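Local coordinates for protein purine nucleoside phosphorylase (Schistosoma mansoni, PDB 5TBU) that catalyses the phosphorolysis of purine nucleosides such as inosine and guanosine, probably releasing the free base and ribose 1-phosphate as other purine nucleoside phosphorylases do, at residues R86-E91 and G220-P225; P101-K106 and A230-I235. All coordinates share one frame; numbering follows the deposited sequence.

Contact 1: residues R86-E91 and G220-P225; sequences RLHMYE and GMSTVP. With HPA (hypoxanthine), chain B.
The nearest CA atoms across the contact are those of H88 and S222, 6.3 Å apart, where the turn ending in the 3-10 segment 89-91 faces the irregular chain between strand 218-220 and helix 224-232. Two waters fill the gap: M89 N and Y90 N each donate to one, the second bond weak, and both waters donate to M221 O, at 3.1 Å and 3.0 Å. R86 reaches across on an extended chain and gives NH2 to T223 OG1 at 2.8 Å; the bond is bent, 132° at the hydrogen, and OG1 lies 25° out of the guanidinium plane. S222 OG sits over one face of that guanidinium, while S222 CB meets the H88 ring in plane at its edge, 3.5 Å from CD2. M221 CB packs against Y90 CE2, and M221 SD lies 4.9 Å from the Y90 ring centroid, an oblique Met-aromatic contact. Beyond CG the M221 chain runs straight, placing CE 3.8 Å from C8 of hypoxanthine. E226 forms a salt bridge with R86 NE, and F161 of a neighbouring subunit meets the Y90 ring. The chemistry thus divides: a polar grip at T223, and at M221 a thioether chain touching base and ring.

Contact 2: residues P101-K106 and A230-I235; sequences PIRVMK and ACHCGI. With DMS (dimethyl sulfoxide), chain D.
In K106 the chain leaves the helix with CG beside the carbonyl carbon (chi1 172°) and bends at chi2, which carries NZ over to the C-terminal end of helix 224-232; R103, by contrast, is extended from CG to NE and brings its guanidinium alongside H232. The receiving end is a Schellman motif: I235 N bonds A230 O at 2.8 Å, G234 N makes a weak bond to C231 O, and G234, at positive phi, is the C-prime residue. Apolar atoms pack beside them. I102 CG2 rests 4.3 Å from A230 CB, and C233 SG and I235 CD1 both reach K106 CB, each at 4.0 Å, so the aliphatic part of the lysine is packed before its ammonium reaches the helix end.

On the other side, R103 NH2 is 3.5 Å from H232 ND1, with the guanidinium and imidazole planes 40° apart. A water lies in plane at the edge of both groups, accepting from R103 NE at 2.9 Å and hydrogen-bonded to H232 ND1. R103 NH1 donates to A7 O and to the oxygen of a dimethyl sulfoxide, probably from the crystallisation liquor. The contact is helix-to-helix-end packing, joining 95-108 to the close of 224-232. K106 NZ donates to C233 O over 2.8 Å, with a C=O...N angle of 165°, nearly in line with the carbonyl.

Overall arrangement
From the N terminus, strand 78-84 leads into 86-91, the first half of contact 1, and the chain then enters helix 95-108, whose 101-106 opens contact 2. A long excursion through strands 112-121, 131-139 and 189-196 and helix 205-213 follows before 220-225 closes contact 1; the last turn of helix 224-232 and the residues after it, 230-235, close contact 2. The segments alternate along the chain, so the two closures cross. Their centres are about 16 Å apart and their nearest atoms about 5 Å, without touching. Helix 224-232 is common to both: its start meets the loop after strand 78-84, the chain just before it touches hypoxanthine, and its end meets helix 95-108.

Contact 1: residues R86-E91 and G220-P225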
loop_
_atom_site.group_PDB
_atom_site.type_symbol
_atom_site.label_atom_id
_atom_site.label_comp_id
_atom_site.label_asym_id
_atom_site.label_seq_id
_atom_site.Cartn_x
_atom_site.Cartn_y
_atom_site.Cartn_z
ATOM N N ARG A 86 -4.004 18.488 13.916
ATOM C CA ARG A 86 -4.501 17.366 13.136
ATOM C C ARG A 86 -3.610 16.145 13.310
ATOM O O ARG A 86 -2.385 16.263 13.418
ATOM C CB ARG A 86 -4.576 17.756 11.659
ATOM C CG ARG A 86 -5.509 16.919 10.810
ATOM C CD ARG A 86 -5.685 17.593 9.460
ATOM N NE ARG A 86 -6.615 16.891 8.583
ATOM C CZ ARG A 86 -7.042 17.376 7.422
ATOM N NH1 ARG A 86 -6.624 18.565 7.011
ATOM N NH2 ARG A 86 -7.888 16.679 6.678
ATOM N N LEU A 87 -4.234 14.971 13.334
ATOM C CA LEU A 87 -3.522 13.701 13.381
ATOM C C LEU A 87 -3.381 13.164 11.964
ATOM O O LEU A 87 -4.383 12.868 11.306
ATOM C CB LEU A 87 -4.249 12.692 14.267
ATOM C CG LEU A 87 -4.212 12.975 15.765
ATOM C CD1 LEU A 87 -5.545 13.521 16.240
ATOM C CD2 LEU A 87 -3.835 11.714 16.518
ATOM N N HIS A 88 -2.142 13.039 11.502
ATOM C CA HIS A 88 -1.843 12.576 10.156
ATOM C C HIS A 88 -1.223 11.188 10.210
ATOM O O HIS A 88 -0.421 10.890 11.101
ATOM C CB HIS A 88 -0.896 13.540 9.443
ATOM C CG HIS A 88 -1.483 14.893 9.195
ATOM N ND1 HIS A 88 -1.110 16.011 9.911
ATOM C CD2 HIS A 88 -2.416 15.310 8.307
ATOM C CE1 HIS A 88 -1.786 17.058 9.473
ATOM N NE2 HIS A 88 -2.586 16.660 8.501
ATOM N N MET A 89 -1.589 10.343 9.242
ATOM C CA MET A 89 -1.127 8.961 9.258
ATOM C C MET A 89 0.342 8.828 8.882
ATOM O O MET A 89 0.959 7.811 9.216
ATOM C CB MET A 89 -1.993 8.109 8.331
ATOM C CG MET A 89 -3.481 8.212 8.637
ATOM S SD MET A 89 -4.368 6.654 8.461
ATOM C CE MET A 89 -3.543 5.663 9.706
ATOM N N TYR A 90 0.924 9.822 8.205
ATOM C CA TYR A 90 2.360 9.767 7.961
ATOM C C TYR A 90 3.175 9.963 9.234
ATOM O O TYR A 90 4.385 9.710 9.216
ATOM C CB TYR A 90 2.781 10.798 6.902
ATOM C CG TYR A 90 2.409 12.237 7.197
ATOM C CD1 TYR A 90 3.073 12.968 8.177
ATOM C CD2 TYR A 90 1.417 12.878 6.465
ATOM C CE1 TYR A 90 2.739 14.285 8.439
ATOM C CE2 TYR A 90 1.080 14.196 6.716
ATOM C CZ TYR A 90 1.744 14.894 7.706
ATOM O OH TYR A 90 1.411 16.204 7.963
ATOM N N GLU A 91 2.547 10.409 10.328
ATOM C CA GLU A 91 3.235 10.501 11.613
ATOM C C GLU A 91 3.407 9.142 12.277
ATOM O O GLU A 91 4.186 9.026 13.228
ATOM C CB GLU A 91 2.475 11.436 12.556
ATOM C CG GLU A 91 2.636 12.910 12.239
ATOM C CD GLU A 91 4.032 13.423 12.546
ATOM O OE1 GLU A 91 4.729 12.814 13.389
ATOM O OE2 GLU A 91 4.436 14.437 11.938
ATOM N N GLY A 220 -3.060 14.947 -1.933
ATOM C CA GLY A 220 -2.699 15.413 -0.611
ATOM C C GLY A 220 -2.438 14.236 0.305
ATOM O O GLY A 220 -2.549 13.077 -0.099
ATOM N N MET A 221 -2.103 14.541 1.562
ATOM C CA MET A 221 -1.654 13.524 2.507
ATOM C C MET A 221 -2.599 13.345 3.694
ATOM O O MET A 221 -2.171 12.848 4.742
ATOM C CB MET A 221 -0.249 13.858 3.017
ATOM C CG MET A 221 0.775 14.176 1.936
ATOM S SD MET A 221 2.397 14.557 2.643
ATOM C CE MET A 221 3.284 15.156 1.205
ATOM N N SER A 222 -3.868 13.718 3.561
ATOM C CA SER A 222 -4.773 13.664 4.708
ATOM C C SER A 222 -6.211 13.543 4.208
ATOM O O SER A 222 -6.454 13.138 3.067
ATOM C CB SER A 222 -4.567 14.901 5.601
ATOM O OG SER A 222 -4.914 16.090 4.910
ATOM N N THR A 223 -7.164 13.864 5.093
ATOM C CA THR A 223 -8.588 14.013 4.798
ATOM C C THR A 223 -9.302 12.686 4.557
ATOM O O THR A 223 -10.307 12.398 5.217
ATOM C CB THR A 223 -8.790 14.952 3.602
ATOM O OG1 THR A 223 -8.256 16.244 3.917
ATOM C CG2 THR A 223 -10.269 15.089 3.270
ATOM N N VAL A 224 -8.802 11.873 3.620
ATOM C CA VAL A 224 -9.497 10.629 3.263
ATOM C C VAL A 224 -9.728 9.722 4.465
ATOM O O VAL A 224 -10.827 9.156 4.581
ATOM C CB VAL A 224 -8.775 9.933 2.105
ATOM C CG1 VAL A 224 -9.218 8.485 1.978
ATOM C CG2 VAL A 224 -9.037 10.675 0.798
ATOM N N PRO A 225 -8.773 9.520 5.386
ATOM C CA PRO A 225 -9.095 8.714 6.579
ATOM C C PRO A 225 -10.252 9.271 7.390
ATOM O O PRO A 225 -11.121 8.502 7.820
ATOM C CB PRO A 225 -7.783 8.729 7.375
ATOM C CG PRO A 225 -6.734 8.913 6.345
ATOM C CD PRO A 225 -7.331 9.828 5.319
HETATM N N1 HPA B . 1.914 20.856 -2.497
HETATM C C2 HPA B . 1.274 21.071 -1.292
HETATM N N3 HPA B . 0.770 20.008 -0.570
HETATM C C4 HPA B . 0.900 18.743 -1.039
HETATM C C5 HPA B . 1.539 18.508 -2.250
HETATM C C6 HPA B . 2.049 19.573 -2.981
HETATM O O6 HPA B . 2.548 19.386 -4.090
HETATM N N7 HPA B . 1.522 17.176 -2.466
HETATM C C8 HPA B . 0.891 16.591 -1.423
HETATM N N9 HPA B . 0.509 17.549 -0.549
HETATM O O HOH W 1 -3.499 11.326 7.134
HETATM O O HOH W 2 -0.724 10.470 5.752
#

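Contact 2: residues P101-K106 and A230-I235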
loop_
_atom_site.group_PDB
_atom_site.type_symbol
_atom_site.label_atom_id
_atom_site.label_comp_id
_atom_site.label_asym_id
_atom_site.label_seq_id
_atom_site.Cartn_x
_atom_site.Cartn_y
_atom_site.Cartn_z
ATOM N N PRO A 101 -11.212 10.159 17.633
ATOM C CA PRO A 101 -11.790 11.511 17.771
ATOM C C PRO A 101 -13.032 11.739 16.923
ATOM O O PRO A 101 -13.954 12.438 17.363
ATOM C CB PRO A 101 -10.635 12.428 17.343
ATOM C CG PRO A 101 -9.404 11.623 17.581
ATOM C CD PRO A 101 -9.794 10.220 17.235
ATOM N N ILE A 102 -13.085 11.176 15.714
ATOM C CA ILE A 102 -14.272 11.344 14.879
ATOM C C ILE A 102 -15.453 10.582 15.467
ATOM O O ILE A 102 -16.589 11.070 15.463
ATOM C CB ILE A 102 -13.977 10.910 13.431
ATOM C CG1 ILE A 102 -12.932 11.833 12.801
ATOM C CG2 ILE A 102 -15.250 10.920 12.599
ATOM C CD1 ILE A 102 -11.617 11.157 12.506
ATOM N N ARG A 103 -15.209 9.376 15.985
ATOM C CA ARG A 103 -16.292 8.617 16.601
ATOM C C ARG A 103 -16.729 9.240 17.920
ATOM O O ARG A 103 -17.898 9.112 18.305
ATOM C CB ARG A 103 -15.867 7.160 16.781
ATOM C CG ARG A 103 -15.757 6.431 15.451
ATOM C CD ARG A 103 -15.270 5.000 15.591
ATOM N NE ARG A 103 -15.370 4.294 14.316
ATOM C CZ ARG A 103 -14.836 3.103 14.070
ATOM N NH1 ARG A 103 -14.152 2.471 15.014
ATOM N NH2 ARG A 103 -14.983 2.546 12.875
ATOM N N VAL A 104 -15.821 9.927 18.618
ATOM C CA VAL A 104 -16.235 10.709 19.779
ATOM C C VAL A 104 -17.098 11.886 19.340
ATOM O O VAL A 104 -18.094 12.218 19.995
ATOM C CB VAL A 104 -15.007 11.165 20.592
ATOM C CG1 VAL A 104 -15.406 12.203 21.630
ATOM C CG2 VAL A 104 -14.358 9.973 21.276
ATOM N N MET A 105 -16.741 12.525 18.219
ATOM C CA MET A 105 -17.602 13.555 17.641
ATOM C C MET A 105 -18.999 13.016 17.376
ATOM O O MET A 105 -19.999 13.692 17.644
ATOM C CB MET A 105 -16.999 14.089 16.340
ATOM C CG MET A 105 -15.912 15.130 16.495
ATOM S SD MET A 105 -15.412 15.762 14.878
ATOM C CE MET A 105 -14.239 17.029 15.349
ATOM N N LYS A 106 -19.086 11.796 16.839
ATOM C CA LYS A 106 -20.384 11.189 16.568
ATOM C C LYS A 106 -21.189 11.017 17.849
ATOM O O LYS A 106 -22.388 11.319 17.883
ATOM C CB LYS A 106 -20.192 9.845 15.868
ATOM C CG LYS A 106 -21.464 9.028 15.713
ATOM C CD LYS A 106 -22.411 9.643 14.694
ATOM C CE LYS A 106 -23.652 8.781 14.529
ATOM N NZ LYS A 106 -24.449 9.161 13.332
ATOM N N ALA A 230 -16.057 9.141 9.082
ATOM C CA ALA A 230 -17.298 9.902 9.190
ATOM C C ALA A 230 -18.410 9.261 8.366
ATOM O O ALA A 230 -19.533 9.082 8.852
ATOM C CB ALA A 230 -17.066 11.350 8.755
ATOM N N CYS A 231 -18.113 8.909 7.111
ATOM C CA CYS A 231 -19.104 8.241 6.272
ATOM C C CYS A 231 -19.514 6.894 6.857
ATOM O O CYS A 231 -20.662 6.466 6.681
ATOM C CB CYS A 231 -18.555 8.064 4.856
ATOM S SG CYS A 231 -19.680 7.255 3.701
ATOM N N HIS A 232 -18.597 6.219 7.558
ATOM C CA HIS A 232 -18.911 4.928 8.163
ATOM C C HIS A 232 -20.034 5.055 9.188
ATOM O O HIS A 232 -20.943 4.218 9.228
ATOM C CB HIS A 232 -17.649 4.336 8.800
ATOM C CG HIS A 232 -17.855 3.005 9.458
ATOM N ND1 HIS A 232 -17.841 2.843 10.826
ATOM C CD2 HIS A 232 -18.054 1.770 8.936
ATOM C CE1 HIS A 232 -18.035 1.569 11.120
ATOM N NE2 HIS A 232 -18.167 0.896 9.991
ATOM N N CYS A 233 -20.004 6.106 10.008
ATOM C CA CYS A 233 -20.994 6.287 11.061
ATOM C C CYS A 233 -22.102 7.268 10.681
ATOM O O CYS A 233 -22.902 7.644 11.543
ATOM C CB CYS A 233 -20.315 6.733 12.360
ATOM S SG CYS A 233 -19.421 8.298 12.270
ATOM N N GLY A 234 -22.166 7.687 9.420
ATOM C CA GLY A 234 -23.289 8.470 8.939
ATOM C C GLY A 234 -23.160 9.972 9.055
ATOM O O GLY A 234 -24.184 10.665 9.072
ATOM N N ILE A 235 -21.945 10.505 9.125
ATOM C CA ILE A 235 -21.736 11.943 9.232
ATOM C C ILE A 235 -21.523 12.523 7.839
ATOM O O ILE A 235 -20.674 12.043 7.078
ATOM C CB ILE A 235 -20.542 12.259 10.151
ATOM C CG1 ILE A 235 -20.869 11.880 11.598
ATOM C CG2 ILE A 235 -20.163 13.730 10.051
ATOM C CD1 ILE A 235 -19.745 12.149 12.573
HETATM S S DMS D . -11.428 0.993 12.544
HETATM O O DMS D . -12.362 0.594 13.644
HETATM C C1 DMS D . -10.284 2.256 13.156
HETATM C C2 DMS D . -10.232 -0.341 12.257
HETATM O O HOH W 3 -17.047 4.977 12.046
#